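Local coordinates for putative uncharacterized protein (Chaetomium thermophilum, PDB 5IJP), which binds inositol hexakisphosphate through the SPX domain of Vtc4 and so probably acts as a sensor of inositol polyphosphates in phosphate homeostasis, at residues Glu14-Leu25 with Glu65-Lys76. Sequence-based numbering, arbitrary orientation.
Sequences EYQWHYIDYDGL and ELDKVHAKQQVK. With IHP (inositol hexakisphosphate), chain C.
Lys72, His18 and Glu65 bury the most surface where residues 14-25 meet helix 52-97 in the helical bundle of the SPX domain, and together they illustrate how a long helix can hold the loop leading into helix 22-30 by side-chain packing and by bonds to the loop's backbone. The aliphatic part of Lys72 crosses the His18 imidazole at about a right angle. Lys72 CD sits over one face of the His18 ring in a CH-pi contact, 3.6 Å from its centroid and 15° off the normal, while Lys72 CG meets the edge of the Tyr15 ring. The bend at chi2 (73°) carries the chain across His18 toward Glu14, where Lys72 NZ forms a 3.3 Å salt bridge with Glu14 OE2 and a weak hydrogen bond to the Glu14 carbonyl oxygen. Val69 CG2 rests 3.4 Å from His18 O.

At the other end, Asp21 N, at the N-cap of helix 22-30, donates to Glu65 OE1 at 2.9 Å. This donor lies 52° out of the carboxylate plane, whereas Lys68 NZ approaches Glu65 OE1 on its syn side, 3.2 Å away, and also makes a weak bond to Tyr19 O. A glutamine in place of Glu65 would probably leave the Lys68 ammonium without its anionic mate and weaken its placement beside the Tyr19 carbonyl.

Phe133 of helix 110-151 stacks on Tyr15, tying the loop to a further helix of the bundle. Immediately after Asp21, Tyr22 OH donates a 2.7 Å hydrogen bond to O43 of inositol hexakisphosphate. The chemistry thus implies two separate grips: Lys72 holds the Glu14 end, while the Glu65-Lys68 pair, through Asp21, is likely to steady the chain where the helix bearing the ligand-binding tyrosine begins.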
# COMPACT_ATOMS: atom_id res chain seq x y z
N GLU A 14 -2.38 -4.66 11.83
CA GLU A 14 -2.40 -3.19 11.76
C GLU A 14 -3.21 -2.72 10.53
O GLU A 14 -3.95 -1.74 10.62
CB GLU A 14 -0.95 -2.66 11.73
CG GLU A 14 -0.76 -1.19 11.34
CD GLU A 14 -1.35 -0.16 12.28
OE1 GLU A 14 -0.94 -0.12 13.46
OE2 GLU A 14 -2.19 0.64 11.82
N TYR A 15 -3.08 -3.43 9.39
CA TYR A 15 -3.75 -3.12 8.13
C TYR A 15 -4.86 -4.13 7.76
O TYR A 15 -5.48 -3.99 6.71
CB TYR A 15 -2.72 -3.03 6.97
CG TYR A 15 -1.49 -2.20 7.26
CD1 TYR A 15 -1.46 -0.84 6.99
CD2 TYR A 15 -0.32 -2.80 7.74
CE1 TYR A 15 -0.31 -0.08 7.24
CE2 TYR A 15 0.83 -2.05 7.99
CZ TYR A 15 0.83 -0.69 7.73
OH TYR A 15 1.96 0.05 7.98
N GLN A 16 -5.11 -5.13 8.64
CA GLN A 16 -6.05 -6.26 8.52
C GLN A 16 -7.35 -6.00 7.72
O GLN A 16 -7.67 -6.81 6.84
CB GLN A 16 -6.41 -6.81 9.92
CG GLN A 16 -6.83 -8.28 9.92
CD GLN A 16 -7.36 -8.78 11.25
OE1 GLN A 16 -7.23 -8.14 12.30
NE2 GLN A 16 -7.95 -9.97 11.23
N TRP A 17 -8.08 -4.92 8.02
CA TRP A 17 -9.36 -4.59 7.37
C TRP A 17 -9.23 -3.64 6.16
O TRP A 17 -10.24 -3.16 5.66
CB TRP A 17 -10.34 -3.99 8.39
CG TRP A 17 -10.74 -4.93 9.49
CD1 TRP A 17 -10.15 -5.07 10.71
CD2 TRP A 17 -11.86 -5.83 9.48
NE1 TRP A 17 -10.82 -6.00 11.46
CE2 TRP A 17 -11.87 -6.49 10.73
CE3 TRP A 17 -12.85 -6.15 8.53
CZ2 TRP A 17 -12.84 -7.45 11.05
CZ3 TRP A 17 -13.80 -7.10 8.86
CH2 TRP A 17 -13.79 -7.74 10.10
N HIS A 18 -7.99 -3.39 5.68
CA HIS A 18 -7.76 -2.45 4.58
C HIS A 18 -7.05 -3.05 3.34
O HIS A 18 -6.74 -2.30 2.41
CB HIS A 18 -7.00 -1.22 5.10
CG HIS A 18 -7.71 -0.53 6.22
ND1 HIS A 18 -7.51 -0.91 7.54
CD2 HIS A 18 -8.64 0.45 6.19
CE1 HIS A 18 -8.29 -0.13 8.26
NE2 HIS A 18 -8.99 0.71 7.49
N TYR A 19 -6.85 -4.38 3.31
CA TYR A 19 -6.24 -5.06 2.16
C TYR A 19 -7.26 -5.20 1.01
O TYR A 19 -8.45 -4.99 1.23
CB TYR A 19 -5.71 -6.44 2.57
CG TYR A 19 -4.44 -6.39 3.39
CD1 TYR A 19 -3.19 -6.37 2.77
CD2 TYR A 19 -4.47 -6.41 4.78
CE1 TYR A 19 -2.01 -6.33 3.51
CE2 TYR A 19 -3.30 -6.37 5.53
CZ TYR A 19 -2.07 -6.33 4.90
OH TYR A 19 -0.92 -6.30 5.64
N ILE A 20 -6.78 -5.57 -0.19
CA ILE A 20 -7.62 -5.77 -1.38
C ILE A 20 -8.56 -6.95 -1.18
O ILE A 20 -8.14 -7.99 -0.66
CB ILE A 20 -6.83 -5.99 -2.71
CG1 ILE A 20 -5.33 -5.64 -2.60
CG2 ILE A 20 -7.49 -5.26 -3.87
CD1 ILE A 20 -4.44 -6.85 -2.38
N ASP A 21 -9.82 -6.81 -1.63
CA ASP A 21 -10.79 -7.90 -1.57
C ASP A 21 -10.62 -8.67 -2.89
O ASP A 21 -11.51 -8.66 -3.75
CB ASP A 21 -12.22 -7.37 -1.37
CG ASP A 21 -13.27 -8.41 -1.04
OD1 ASP A 21 -12.90 -9.51 -0.57
OD2 ASP A 21 -14.48 -8.12 -1.20
N TYR A 22 -9.44 -9.29 -3.06
CA TYR A 22 -9.01 -10.05 -4.23
C TYR A 22 -9.97 -11.19 -4.55
O TYR A 22 -10.33 -11.36 -5.72
CB TYR A 22 -7.57 -10.57 -4.04
CG TYR A 22 -6.90 -11.00 -5.33
CD1 TYR A 22 -6.24 -10.07 -6.13
CD2 TYR A 22 -6.89 -12.33 -5.72
CE1 TYR A 22 -5.60 -10.46 -7.31
CE2 TYR A 22 -6.26 -12.73 -6.90
CZ TYR A 22 -5.61 -11.79 -7.69
OH TYR A 22 -4.99 -12.18 -8.85
N ASP A 23 -10.40 -11.95 -3.52
CA ASP A 23 -11.34 -13.06 -3.66
C ASP A 23 -12.75 -12.55 -3.98
O ASP A 23 -13.49 -13.21 -4.72
CB ASP A 23 -11.34 -13.93 -2.39
CG ASP A 23 -10.05 -14.69 -2.12
OD1 ASP A 23 -9.04 -14.42 -2.81
OD2 ASP A 23 -10.05 -15.55 -1.22
N GLY A 24 -13.10 -11.38 -3.44
CA GLY A 24 -14.38 -10.72 -3.66
C GLY A 24 -14.53 -10.19 -5.08
O GLY A 24 -15.59 -10.34 -5.68
N LEU A 25 -13.45 -9.58 -5.61
CA LEU A 25 -13.40 -9.04 -6.97
C LEU A 25 -13.33 -10.16 -8.02
O LEU A 25 -13.88 -10.01 -9.11
CB LEU A 25 -12.22 -8.07 -7.14
CG LEU A 25 -12.34 -6.70 -6.46
CD1 LEU A 25 -10.98 -6.17 -6.07
CD2 LEU A 25 -13.07 -5.70 -7.33
N GLU A 65 -12.46 -0.29 -3.42
CA GLU A 65 -11.33 -1.02 -2.85
C GLU A 65 -10.06 -0.19 -2.98
O GLU A 65 -9.22 -0.24 -2.08
CB GLU A 65 -11.16 -2.39 -3.53
CG GLU A 65 -12.13 -3.45 -3.04
CD GLU A 65 -12.04 -3.81 -1.57
OE1 GLU A 65 -10.94 -4.22 -1.12
OE2 GLU A 65 -13.06 -3.68 -0.86
N LEU A 66 -9.94 0.60 -4.07
CA LEU A 66 -8.79 1.47 -4.33
C LEU A 66 -8.73 2.63 -3.33
O LEU A 66 -7.64 2.98 -2.88
CB LEU A 66 -8.83 2.01 -5.78
CG LEU A 66 -7.50 2.47 -6.36
CD1 LEU A 66 -6.82 1.35 -7.13
CD2 LEU A 66 -7.69 3.67 -7.26
N ASP A 67 -9.90 3.18 -2.95
CA ASP A 67 -10.02 4.27 -1.98
C ASP A 67 -9.71 3.80 -0.56
O ASP A 67 -9.08 4.53 0.20
CB ASP A 67 -11.41 4.92 -2.03
CG ASP A 67 -11.82 5.47 -3.38
OD1 ASP A 67 -10.92 5.82 -4.18
OD2 ASP A 67 -13.04 5.56 -3.65
N LYS A 68 -10.14 2.56 -0.22
CA LYS A 68 -9.94 1.92 1.08
C LYS A 68 -8.44 1.72 1.37
O LYS A 68 -8.00 1.93 2.50
CB LYS A 68 -10.69 0.57 1.13
CG LYS A 68 -10.76 -0.08 2.51
CD LYS A 68 -11.50 -1.42 2.49
CE LYS A 68 -10.63 -2.57 2.03
NZ LYS A 68 -11.38 -3.85 2.00
N VAL A 69 -7.67 1.34 0.33
CA VAL A 69 -6.22 1.12 0.41
C VAL A 69 -5.50 2.48 0.51
O VAL A 69 -4.67 2.66 1.40
CB VAL A 69 -5.70 0.26 -0.78
CG1 VAL A 69 -4.18 0.09 -0.72
CG2 VAL A 69 -6.38 -1.10 -0.80
N HIS A 70 -5.85 3.42 -0.40
CA HIS A 70 -5.27 4.77 -0.46
C HIS A 70 -5.50 5.59 0.82
O HIS A 70 -4.65 6.42 1.16
CB HIS A 70 -5.77 5.53 -1.70
CG HIS A 70 -5.20 5.03 -3.00
ND1 HIS A 70 -5.63 5.54 -4.21
CD2 HIS A 70 -4.27 4.08 -3.24
CE1 HIS A 70 -4.94 4.90 -5.14
NE2 HIS A 70 -4.11 4.01 -4.60
N ALA A 71 -6.62 5.35 1.53
CA ALA A 71 -6.94 6.03 2.79
C ALA A 71 -6.01 5.52 3.90
O ALA A 71 -5.46 6.34 4.63
CB ALA A 71 -8.39 5.80 3.17
N LYS A 72 -5.81 4.19 4.00
CA LYS A 72 -4.93 3.56 4.99
C LYS A 72 -3.46 3.91 4.72
O LYS A 72 -2.70 4.10 5.68
CB LYS A 72 -5.14 2.03 5.04
CG LYS A 72 -4.42 1.32 6.19
CD LYS A 72 -5.07 1.57 7.56
CE LYS A 72 -4.16 1.16 8.69
NZ LYS A 72 -4.80 1.36 10.01
N GLN A 73 -3.07 4.02 3.43
CA GLN A 73 -1.72 4.39 3.00
C GLN A 73 -1.40 5.82 3.44
O GLN A 73 -0.25 6.10 3.79
CB GLN A 73 -1.59 4.28 1.47
CG GLN A 73 -1.31 2.86 0.97
CD GLN A 73 -1.16 2.76 -0.54
OE1 GLN A 73 -1.13 3.76 -1.27
NE2 GLN A 73 -1.05 1.54 -1.03
N GLN A 74 -2.41 6.72 3.43
CA GLN A 74 -2.29 8.12 3.83
C GLN A 74 -2.12 8.28 5.34
O GLN A 74 -1.18 8.96 5.76
CB GLN A 74 -3.50 8.93 3.32
CG GLN A 74 -3.38 10.43 3.57
CD GLN A 74 -4.46 11.20 2.87
OE1 GLN A 74 -4.49 11.31 1.64
NE2 GLN A 74 -5.37 11.77 3.65
N VAL A 75 -3.03 7.69 6.14
CA VAL A 75 -3.05 7.75 7.61
C VAL A 75 -1.72 7.27 8.21
O VAL A 75 -1.14 7.99 9.03
CB VAL A 75 -4.29 7.03 8.23
CG1 VAL A 75 -4.29 7.11 9.75
CG2 VAL A 75 -5.60 7.58 7.67
N LYS A 76 -1.24 6.10 7.77
CA LYS A 76 0.01 5.50 8.26
C LYS A 76 1.26 6.31 7.89
O LYS A 76 2.09 6.54 8.77
CB LYS A 76 0.13 4.03 7.82
CG LYS A 76 1.11 3.22 8.67
CD LYS A 76 0.48 2.68 9.97
CE LYS A 76 1.46 2.62 11.11
NZ LYS A 76 2.49 1.56 10.92
C1 IHP C . -6.97 -18.77 -10.90
C2 IHP C . -5.50 -18.88 -10.49
C3 IHP C . -5.30 -18.63 -9.01
C4 IHP C . -6.20 -19.52 -8.16
C5 IHP C . -7.66 -19.41 -8.56
C6 IHP C . -7.85 -19.68 -10.05
O11 IHP C . -7.08 -19.19 -12.27
P1 IHP C . -7.93 -18.54 -13.50
O21 IHP C . -7.46 -19.10 -14.80
O31 IHP C . -9.40 -18.84 -13.21
O41 IHP C . -7.72 -17.02 -13.41
O12 IHP C . -4.76 -17.89 -11.23
P2 IHP C . -3.52 -18.16 -12.26
O22 IHP C . -4.15 -18.28 -13.65
O32 IHP C . -2.74 -19.38 -11.87
O42 IHP C . -2.67 -16.89 -12.23
O13 IHP C . -5.59 -17.25 -8.71
P3 IHP C . -4.61 -16.04 -8.28
O23 IHP C . -4.83 -15.72 -6.84
O33 IHP C . -3.18 -16.48 -8.57
O43 IHP C . -4.95 -14.88 -9.21
O14 IHP C . -6.07 -19.12 -6.78
P4 IHP C . -5.09 -19.82 -5.65
O24 IHP C . -4.57 -18.67 -4.78
O34 IHP C . -5.86 -20.83 -4.86
O44 IHP C . -3.89 -20.43 -6.39
O15 IHP C . -8.41 -20.40 -7.83
P5 IHP C . -9.53 -20.27 -6.68
O25 IHP C . -10.22 -18.92 -6.88
O35 IHP C . -8.77 -20.23 -5.35
O45 IHP C . -10.47 -21.42 -6.77
O16 IHP C . -9.23 -19.40 -10.39
P6 IHP C . -10.57 -20.26 -10.36
O26 IHP C . -10.22 -21.64 -9.78
O36 IHP C . -11.16 -20.35 -11.73
O46 IHP C . -11.50 -19.55 -9.37